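Local structure of ribosomal protein uL16 3-hydroxylase (Escherichia coli, 4CCL) at residues Q62-H65 with G66-S70; P286-Q289 with P290-Y294; A358-A361 with A362-S366. The protein catalyses the iron(II)- and 2-oxoglutarate-dependent 3-hydroxylation of an arginyl side chain in ribosomal protein uL16 and regulates growth, working as a homodimer. All blocks are in the same frame, centred on the assembly; numbering follows the deposited sequence.

Contact 1. Residues Q62-H65 with G66-S70; sequences QVSH and GPFES
Ser-64 and His-65 meet the ring of Phe-68 where the second strand of a beta hairpin runs out into a loop. The hairpin pairs strands 51-57 and 60-65 in antiparallel fashion, and strand 60-65 is the outermost strand, at this end, of a large antiparallel sheet that includes core strands of the JmjC (cupin-type) fold. Backbone hydrogen bonds of Gln-62 with Ser-55, Ser-64 with Leu-53 and Gly-66 with Ser-51 continue the ladder to the first loop residue. At Ser-64, OG stands anti to the backbone N (chi1 164°) and reaches the rim of the Phe-68 ring, with OG 3.7 Å from Phe-68 CE1. It comes in at the edge, near the ring plane. The carbonyl oxygen of the same residue lies in that plane at the edge, Ser-64 O being 3.9 Å from Phe-68 CZ, so two polar atoms line the ring's rim. His-65 contributes mainly backbone: its C is 4.1 Å from Phe-68 CE1, approaching obliquely. Its CB bond leads away from the loop, and its side chain touches Asp-50, Arg-52 and Asp-158. The turn that brings the ring back comes next, with a cis peptide bond joining Gly-66 to Pro-67. From Phe-68, CG anti to the carbonyl carbon (chi1 -47°) carries the ring back toward the strand end, where it also touches Ser-51 of the partner strand. The packing is thus van der Waals contact of an aromatic ring with backbone and one hydroxyl. The absence of a side chain at Gly-66 is consistent with its close approach to the ring: Gly-66 CA sits 3.4 Å above the plane of the Phe-68 ring, displaced toward its rim.

Contact 2. Residues P286-Q289 with P290-Y294; sequences PPYQ and PDEIY
Glu-292 turns its chain back on Gln-289 because CG sits between its own backbone N and carbonyl carbon (chi1 60°) and the chain bends again at chi2. In Tyr-288 a chi1 of -82° sets CG on the side of the backbone N, which lays the ring beside Ile-293. These residues lie where the loop enters helix 290-298, in the winged-helix part of the protein. Gln-289 N donates a nearly straight bond (173°) to Glu-292 OE2 at 2.9 Å, reaching the oxygen from above the carboxylate plane. In return, Glu-292 N bonds to Gln-289 O at 3.0 Å, and Ile-293 N adds a weak bond to the same oxygen. The side-chain-to-backbone bond resembles one half of a capping box. Tyr-288 and Ile-293, five residues apart, pack as in a hydrophobic staple: their side chains cross at about a right angle, with Tyr-288 CD2 3.5 Å from Ile-293 CG1. The aliphatic part of Glu-292 also lies against this ring, CG being 3.9 Å from Tyr-288 CD2. Were Glu-292 an alanine, Gln-289 N would probably lose its carboxylate acceptor, and the Tyr-288 ring the methylene packed against its CD2. The carboxylate lies beside the first helical turn, where its negative charge probably interacts favourably with the positive end of the helix dipole.

Contact 3. Residues A358-A361 with A362-S366; sequences AMLA and ALVNS
Ala-361 O receives Asn-365 N, the last of four successive i to i+4 bonds in the C-terminal part of helix 354-365, in the winged-helix region. Each is near 2.9 Å; the other three run from Ala-362 N to Ala-358 O, Leu-363 N to Met-359 O and Val-364 N to Leu-360 O. The bond from Leu-363 N to Met-359 O lies in the carbonyl plane; the one to Ala-361 O is tilted 26° from it. Ala-362 N makes a second, weak bond to Met-359 O, a local branching toward i to i+3 pairing.

Apolar contacts follow the same helical spacing. Met-359, deposited as selenomethionine, and Leu-363 lie side by side and point the same way, with Met-359 CG 4.1 Å from Leu-363 CD1. Looser is the approach of Leu-360 CD1 to Val-364 CG2, at 4.4 Å. On Val-364 the methyl CG2 stands beside the backbone N, which places it 3.3 Å from Leu-360 O.

The polar side chain is Asn-365. Its CG lies next to its own backbone N (chi1 -68°), which folds the amide back along the helix and brings CG 3.1 Å from Ala-361 O. Asn-365 ND2 lies 3.0 Å from Ala-361 O, at an angle too poor for a hydrogen bond, while OD1 accepts a hydrogen bond from Tyr-288 N, in the loop before helix 290-298, tying that loop to the helix.

Around the helix, Met-359 and Leu-363 rest on Ile-325 of strand 323-325, Leu-363 and Val-364 on Trp-369 of strand 369-371, and Leu-360 on Leu-351. Ala-361 takes Ile-293 of helix 290-298, so the helix meets two short strands and helix 290-298 with different parts of its surface.

Along the chain the three contacts come in series, but in space they form two groups. Contact 1 ends the edge strand of the antiparallel sheet that includes core strands of the JmjC fold, with its centre about 41 Å from that of contact 2 and about 37 Å from that of contact 3. Contacts 2 and 3 share the winged-helix region, their centres about 9 Å apart. The loop and helix 290-298 of contact 2 pack on helix 354-365 of contact 3, with Tyr-288 CD1 4.1 Å from Val-364 CG1. The N-terminal part of one helix and the C-terminal part of another are thereby held together, well away from the catalytic iron site.

Contact 1. Residues Q62-H65 with G66-S70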
ATOM      1  N   GLN B  62     -17.647  26.602  17.900  1.00 90.26           N
ATOM      2  CA  GLN B  62     -18.320  25.327  18.116  1.00 91.58           C
ATOM      3  C   GLN B  62     -18.737  24.691  16.792  1.00 94.53           C
ATOM      4  O   GLN B  62     -19.410  25.319  15.967  1.00 97.61           O
ATOM      5  CB  GLN B  62     -19.542  25.509  19.018  1.00 91.19           C
ATOM      6  N   VAL B  63     -18.322  23.443  16.600  1.00 91.64           N
ATOM      7  CA  VAL B  63     -18.639  22.690  15.394  1.00 83.66           C
ATOM      8  C   VAL B  63     -19.460  21.451  15.728  1.00 86.92           C
ATOM      9  O   VAL B  63     -19.028  20.601  16.505  1.00 94.39           O
ATOM     10  CB  VAL B  63     -17.362  22.267  14.641  1.00 79.80           C
ATOM     11  CG1 VAL B  63     -17.698  21.298  13.516  1.00 72.41           C
ATOM     12  CG2 VAL B  63     -16.643  23.491  14.102  1.00 81.99           C
ATOM     13  N   SER B  64     -20.648  21.357  15.138  1.00 81.11           N
ATOM     14  CA  SER B  64     -21.530  20.220  15.369  1.00 81.46           C
ATOM     15  C   SER B  64     -21.811  19.475  14.070  1.00 92.13           C
ATOM     16  O   SER B  64     -22.194  20.080  13.081  1.00 93.94           O
ATOM     17  CB  SER B  64     -22.843  20.689  15.993  1.00 83.20           C
ATOM     18  OG  SER B  64     -23.839  19.687  15.893  1.00 94.91           O
ATOM     19  N   HIS B  65     -21.628  18.159  14.072  1.00 95.56           N
ATOM     20  CA  HIS B  65     -21.868  17.373  12.864  1.00 89.82           C
ATOM     21  C   HIS B  65     -23.296  16.841  12.782  1.00 94.38           C
ATOM     22  O   HIS B  65     -23.835  16.328  13.762  1.00104.36           O
ATOM     23  CB  HIS B  65     -20.858  16.230  12.738  1.00 84.04           C
ATOM     24  CG  HIS B  65     -19.803  16.472  11.699  1.00 96.42           C
ATOM     25  ND1 HIS B  65     -18.726  17.309  11.916  1.00102.69           N
ATOM     26  CD2 HIS B  65     -19.669  15.999  10.445  1.00105.88           C
ATOM     27  CE1 HIS B  65     -17.973  17.330  10.833  1.00108.94           C
ATOM     28  NE2 HIS B  65     -18.516  16.547   9.923  1.00109.91           N
ATOM     29  N   GLY B  66     -23.900  16.969  11.601  1.00 89.16           N
ATOM     30  CA  GLY B  66     -25.279  16.565  11.386  1.00 89.67           C
ATOM     31  C   GLY B  66     -25.454  15.069  11.222  1.00 94.56           C
ATOM     32  O   GLY B  66     -24.482  14.321  11.320  1.00 95.73           O
ATOM     33  N   PRO B  67     -26.691  14.619  10.948  1.00 93.32           N
ATOM     34  CA  PRO B  67     -27.914  15.397  10.692  1.00 92.28           C
ATOM     35  C   PRO B  67     -28.519  16.069  11.931  1.00 94.94           C
ATOM     36  O   PRO B  67     -27.981  15.948  13.030  1.00 91.69           O
ATOM     37  CB  PRO B  67     -28.881  14.345  10.143  1.00 91.75           C
ATOM     38  CG  PRO B  67     -28.430  13.072  10.754  1.00 93.93           C
ATOM     39  CD  PRO B  67     -26.935  13.169  10.844  1.00 93.35           C
ATOM     40  N   PHE B  68     -29.637  16.766  11.738  1.00 99.17           N
ATOM     41  CA  PHE B  68     -30.268  17.546  12.801  1.00100.29           C
ATOM     42  C   PHE B  68     -31.781  17.357  12.832  1.00109.45           C
ATOM     43  O   PHE B  68     -32.424  17.254  11.790  1.00109.06           O
ATOM     44  CB  PHE B  68     -29.975  19.035  12.607  1.00 90.23           C
ATOM     45  CG  PHE B  68     -28.535  19.341  12.318  1.00 86.50           C
ATOM     46  CD1 PHE B  68     -27.598  19.365  13.337  1.00 81.55           C
ATOM     47  CD2 PHE B  68     -28.117  19.607  11.024  1.00 81.35           C
ATOM     48  CE1 PHE B  68     -26.273  19.647  13.072  1.00 79.34           C
ATOM     49  CE2 PHE B  68     -26.794  19.892  10.751  1.00 77.68           C
ATOM     50  CZ  PHE B  68     -25.869  19.914  11.778  1.00 76.43           C
ATOM     51  N   GLU B  69     -32.349  17.294  14.032  1.00112.36           N
ATOM     52  CA  GLU B  69     -33.801  17.285  14.186  1.00119.45           C
ATOM     53  C   GLU B  69     -34.399  18.659  14.514  1.00126.43           C
ATOM     54  O   GLU B  69     -35.618  18.796  14.622  1.00128.21           O
ATOM     55  CB  GLU B  69     -34.217  16.269  15.254  1.00122.83           C
ATOM     56  N   SER B  70     -33.552  19.676  14.663  1.00131.15           N
ATOM     57  CA  SER B  70     -34.010  20.939  15.244  1.00141.04           C
ATOM     58  C   SER B  70     -33.453  22.210  14.601  1.00139.70           C
ATOM     59  O   SER B  70     -32.269  22.289  14.271  1.00131.34           O
ATOM     60  CB  SER B  70     -33.700  20.959  16.742  1.00149.82           C
ATOM     61  OG  SER B  70     -32.317  20.745  16.968  1.00151.78           O
TER

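Contact 2. Residues P286-Q289 with P290-Y294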
ATOM      1  N   PRO B 286     -37.885  -3.985  -8.592  1.00116.13           N
ATOM      2  CA  PRO B 286     -37.529  -5.148  -9.405  1.00111.78           C
ATOM      3  C   PRO B 286     -36.415  -4.754 -10.367  1.00103.17           C
ATOM      4  O   PRO B 286     -36.401  -3.610 -10.804  1.00 99.49           O
ATOM      5  CB  PRO B 286     -38.820  -5.465 -10.151  1.00112.64           C
ATOM      6  CG  PRO B 286     -39.511  -4.161 -10.266  1.00115.92           C
ATOM      7  CD  PRO B 286     -39.170  -3.388  -9.016  1.00116.43           C
ATOM      8  N   PRO B 287     -35.480  -5.666 -10.663  1.00 97.23           N
ATOM      9  CA  PRO B 287     -34.478  -5.342 -11.686  1.00 91.69           C
ATOM     10  C   PRO B 287     -35.085  -5.266 -13.088  1.00 92.70           C
ATOM     11  O   PRO B 287     -36.135  -5.861 -13.333  1.00 94.31           O
ATOM     12  CB  PRO B 287     -33.499  -6.514 -11.596  1.00 89.84           C
ATOM     13  CG  PRO B 287     -33.642  -7.009 -10.198  1.00 90.51           C
ATOM     14  CD  PRO B 287     -35.099  -6.848  -9.871  1.00 96.66           C
ATOM     15  N   TYR B 288     -34.430  -4.535 -13.986  1.00 90.90           N
ATOM     16  CA  TYR B 288     -34.879  -4.424 -15.371  1.00 87.25           C
ATOM     17  C   TYR B 288     -34.441  -5.623 -16.200  1.00 85.25           C
ATOM     18  O   TYR B 288     -33.342  -6.149 -16.021  1.00 80.65           O
ATOM     19  CB  TYR B 288     -34.307  -3.165 -16.029  1.00 84.64           C
ATOM     20  CG  TYR B 288     -35.051  -1.879 -15.751  1.00 86.28           C
ATOM     21  CD1 TYR B 288     -34.940  -1.237 -14.526  1.00 84.47           C
ATOM     22  CD2 TYR B 288     -35.848  -1.294 -16.727  1.00 90.01           C
ATOM     23  CE1 TYR B 288     -35.611  -0.054 -14.275  1.00 89.44           C
ATOM     24  CE2 TYR B 288     -36.521  -0.111 -16.488  1.00 91.03           C
ATOM     25  CZ  TYR B 288     -36.400   0.504 -15.259  1.00 93.13           C
ATOM     26  OH  TYR B 288     -37.070   1.682 -15.017  1.00 95.64           O
ATOM     27  N   GLN B 289     -35.313  -6.056 -17.101  1.00 87.49           N
ATOM     28  CA  GLN B 289     -34.915  -6.953 -18.177  1.00 86.12           C
ATOM     29  C   GLN B 289     -34.508  -6.102 -19.378  1.00 83.23           C
ATOM     30  O   GLN B 289     -35.112  -5.063 -19.630  1.00 88.48           O
ATOM     31  CB  GLN B 289     -36.043  -7.925 -18.532  1.00 89.39           C
ATOM     32  CG  GLN B 289     -36.264  -9.012 -17.490  1.00 97.88           C
ATOM     33  CD  GLN B 289     -35.012  -9.833 -17.228  1.00103.54           C
ATOM     34  OE1 GLN B 289     -34.646 -10.075 -16.079  1.00102.53           O
ATOM     35  NE2 GLN B 289     -34.353 -10.265 -18.297  1.00107.63           N
ATOM     36  N   PRO B 290     -33.463  -6.526 -20.105  1.00 74.88           N
ATOM     37  CA  PRO B 290     -32.858  -5.748 -21.197  1.00 73.47           C
ATOM     38  C   PRO B 290     -33.858  -5.185 -22.211  1.00 83.61           C
ATOM     39  O   PRO B 290     -33.710  -4.040 -22.660  1.00 85.73           O
ATOM     40  CB  PRO B 290     -31.951  -6.771 -21.879  1.00 68.83           C
ATOM     41  CG  PRO B 290     -31.556  -7.693 -20.783  1.00 67.85           C
ATOM     42  CD  PRO B 290     -32.758  -7.804 -19.888  1.00 70.18           C
ATOM     43  N   ASP B 291     -34.876  -5.967 -22.553  1.00 90.87           N
ATOM     44  CA  ASP B 291     -35.804  -5.551 -23.598  1.00 97.77           C
ATOM     45  C   ASP B 291     -36.847  -4.529 -23.141  1.00 96.28           C
ATOM     46  O   ASP B 291     -37.476  -3.889 -23.976  1.00 97.31           O
ATOM     47  CB  ASP B 291     -36.467  -6.753 -24.286  1.00106.52           C
ATOM     48  CG  ASP B 291     -37.456  -7.471 -23.394  1.00115.39           C
ATOM     49  OD1 ASP B 291     -37.303  -7.404 -22.156  1.00115.23           O
ATOM     50  OD2 ASP B 291     -38.384  -8.110 -23.933  1.00122.17           O
ATOM     51  N   GLU B 292     -37.048  -4.371 -21.835  1.00 96.72           N
ATOM     52  CA  GLU B 292     -37.909  -3.276 -21.391  1.00100.68           C
ATOM     53  C   GLU B 292     -37.126  -1.971 -21.285  1.00 97.83           C
ATOM     54  O   GLU B 292     -37.710  -0.896 -21.237  1.00100.04           O
ATOM     55  CB  GLU B 292     -38.688  -3.598 -20.103  1.00105.47           C
ATOM     56  CG  GLU B 292     -37.862  -3.923 -18.874  1.00108.64           C
ATOM     57  CD  GLU B 292     -38.266  -5.249 -18.258  1.00115.19           C
ATOM     58  OE1 GLU B 292     -38.681  -6.146 -19.021  1.00119.39           O
ATOM     59  OE2 GLU B 292     -38.177  -5.395 -17.020  1.00116.88           O
ATOM     60  N   ILE B 293     -35.800  -2.078 -21.269  1.00 95.06           N
ATOM     61  CA  ILE B 293     -34.933  -0.913 -21.406  1.00 91.36           C
ATOM     62  C   ILE B 293     -34.862  -0.503 -22.870  1.00 86.85           C
ATOM     63  O   ILE B 293     -34.991   0.684 -23.207  1.00 82.38           O
ATOM     64  CB  ILE B 293     -33.525  -1.193 -20.858  1.00 83.34           C
ATOM     65  CG1 ILE B 293     -33.560  -1.194 -19.331  1.00 80.77           C
ATOM     66  CG2 ILE B 293     -32.537  -0.148 -21.359  1.00 74.51           C
ATOM     67  CD1 ILE B 293     -32.299  -1.681 -18.696  1.00 81.62           C
ATOM     68  N   TYR B 294     -34.666  -1.499 -23.734  1.00 83.67           N
ATOM     69  CA  TYR B 294     -34.742  -1.294 -25.176  1.00 87.57           C
ATOM     70  C   TYR B 294     -36.063  -0.607 -25.499  1.00 93.67           C
ATOM     71  O   TYR B 294     -36.086   0.450 -26.133  1.00 94.40           O
ATOM     72  CB  TYR B 294     -34.658  -2.638 -25.915  1.00 90.60           C
ATOM     73  CG  TYR B 294     -34.639  -2.542 -27.435  1.00 92.49           C
ATOM     74  CD1 TYR B 294     -35.780  -2.185 -28.150  1.00 94.12           C
ATOM     75  CD2 TYR B 294     -33.484  -2.825 -28.153  1.00 92.92           C
ATOM     76  CE1 TYR B 294     -35.765  -2.099 -29.526  1.00 95.32           C
ATOM     77  CE2 TYR B 294     -33.461  -2.745 -29.535  1.00 94.00           C
ATOM     78  CZ  TYR B 294     -34.605  -2.381 -30.214  1.00 92.22           C
ATOM     79  OH  TYR B 294     -34.589  -2.300 -31.586  1.00 84.30           O
TER

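Contact 3. Residues A358-A361 with A362-S366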
ATOM      1  N   ALA B 358     -27.290  -5.686 -22.483  1.00 55.38           N
ATOM      2  CA  ALA B 358     -27.090  -6.352 -21.202  1.00 52.65           C
ATOM      3  C   ALA B 358     -26.287  -5.477 -20.243  1.00 69.64           C
ATOM      4  O   ALA B 358     -26.691  -5.271 -19.096  1.00 70.91           O
ATOM      5  CB  ALA B 358     -26.400  -7.689 -21.402  1.00 54.31           C
HETATM    6  N   MSE B 359     -25.152  -4.967 -20.717  1.00 64.99           N
HETATM    7  CA  MSE B 359     -24.325  -4.060 -19.921  1.00 58.51           C
HETATM    8  C   MSE B 359     -25.121  -2.864 -19.419  1.00 57.17           C
HETATM    9  O   MSE B 359     -25.118  -2.566 -18.225  1.00 60.56           O
HETATM   10  CB  MSE B 359     -23.137  -3.545 -20.731  1.00 64.88           C
HETATM   11  CG  MSE B 359     -22.507  -2.294 -20.134  1.00 72.00           C
HETATM   12 SE   MSE B 359     -21.133  -1.507 -21.260  1.00130.03          SE
HETATM   13  CE  MSE B 359     -19.970  -3.059 -21.398  1.00 53.10           C
ATOM     14  N   LEU B 360     -25.791  -2.186 -20.347  1.00 55.93           N
ATOM     15  CA  LEU B 360     -26.614  -1.023 -20.040  1.00 58.99           C
ATOM     16  C   LEU B 360     -27.647  -1.384 -18.980  1.00 65.75           C
ATOM     17  O   LEU B 360     -27.897  -0.618 -18.045  1.00 60.59           O
ATOM     18  CB  LEU B 360     -27.309  -0.530 -21.311  1.00 59.02           C
ATOM     19  CG  LEU B 360     -28.207   0.704 -21.210  1.00 55.80           C
ATOM     20  CD1 LEU B 360     -27.456   1.860 -20.572  1.00 56.92           C
ATOM     21  CD2 LEU B 360     -28.728   1.095 -22.585  1.00 56.41           C
ATOM     22  N   ALA B 361     -28.227  -2.572 -19.131  1.00 66.56           N
ATOM     23  CA  ALA B 361     -29.172  -3.098 -18.156  1.00 67.24           C
ATOM     24  C   ALA B 361     -28.542  -3.230 -16.776  1.00 69.95           C
ATOM     25  O   ALA B 361     -29.168  -2.905 -15.770  1.00 75.65           O
ATOM     26  CB  ALA B 361     -29.735  -4.438 -18.619  1.00 67.52           C
ATOM     27  N   ALA B 362     -27.297  -3.697 -16.734  1.00 63.57           N
ATOM     28  CA  ALA B 362     -26.589  -3.851 -15.469  1.00 58.16           C
ATOM     29  C   ALA B 362     -26.283  -2.494 -14.844  1.00 57.71           C
ATOM     30  O   ALA B 362     -26.290  -2.350 -13.624  1.00 63.70           O
ATOM     31  CB  ALA B 362     -25.307  -4.647 -15.668  1.00 50.78           C
ATOM     32  N   LEU B 363     -26.013  -1.501 -15.688  1.00 53.37           N
ATOM     33  CA  LEU B 363     -25.723  -0.149 -15.220  1.00 55.51           C
ATOM     34  C   LEU B 363     -26.967   0.519 -14.639  1.00 62.54           C
ATOM     35  O   LEU B 363     -26.899   1.180 -13.602  1.00 69.33           O
ATOM     36  CB  LEU B 363     -25.138   0.704 -16.351  1.00 56.73           C
ATOM     37  CG  LEU B 363     -23.718   0.357 -16.810  1.00 60.51           C
ATOM     38  CD1 LEU B 363     -23.341   1.156 -18.051  1.00 60.89           C
ATOM     39  CD2 LEU B 363     -22.711   0.594 -15.690  1.00 53.21           C
ATOM     40  N   VAL B 364     -28.102   0.342 -15.308  1.00 62.82           N
ATOM     41  CA  VAL B 364     -29.361   0.892 -14.814  1.00 66.40           C
ATOM     42  C   VAL B 364     -29.814   0.181 -13.536  1.00 67.31           C
ATOM     43  O   VAL B 364     -30.190   0.826 -12.557  1.00 69.02           O
ATOM     44  CB  VAL B 364     -30.471   0.832 -15.884  1.00 70.68           C
ATOM     45  CG1 VAL B 364     -31.803   1.281 -15.305  1.00 74.69           C
ATOM     46  CG2 VAL B 364     -30.095   1.692 -17.083  1.00 70.16           C
ATOM     47  N   ASN B 365     -29.758  -1.149 -13.546  1.00 63.88           N
ATOM     48  CA  ASN B 365     -30.104  -1.945 -12.371  1.00 67.77           C
ATOM     49  C   ASN B 365     -29.203  -1.655 -11.169  1.00 72.65           C
ATOM     50  O   ASN B 365     -29.580  -1.909 -10.027  1.00 81.10           O
ATOM     51  CB  ASN B 365     -30.076  -3.441 -12.704  1.00 67.72           C
ATOM     52  CG  ASN B 365     -31.180  -3.843 -13.660  1.00 74.54           C
ATOM     53  OD1 ASN B 365     -32.214  -3.184 -13.735  1.00 79.52           O
ATOM     54  ND2 ASN B 365     -30.966  -4.931 -14.395  1.00 76.28           N
ATOM     55  N   SER B 366     -28.015  -1.120 -11.435  1.00 67.75           N
ATOM     56  CA  SER B 366     -27.082  -0.740 -10.379  1.00 65.08           C
ATOM     57  C   SER B 366     -27.493   0.582  -9.736  1.00 62.69           C
ATOM     58  O   SER B 366     -27.057   0.908  -8.631  1.00 67.34           O
ATOM     59  CB  SER B 366     -25.660  -0.622 -10.938  1.00 63.06           C
ATOM     60  OG  SER B 366     -24.818  -1.638 -10.425  1.00 62.83           O
TER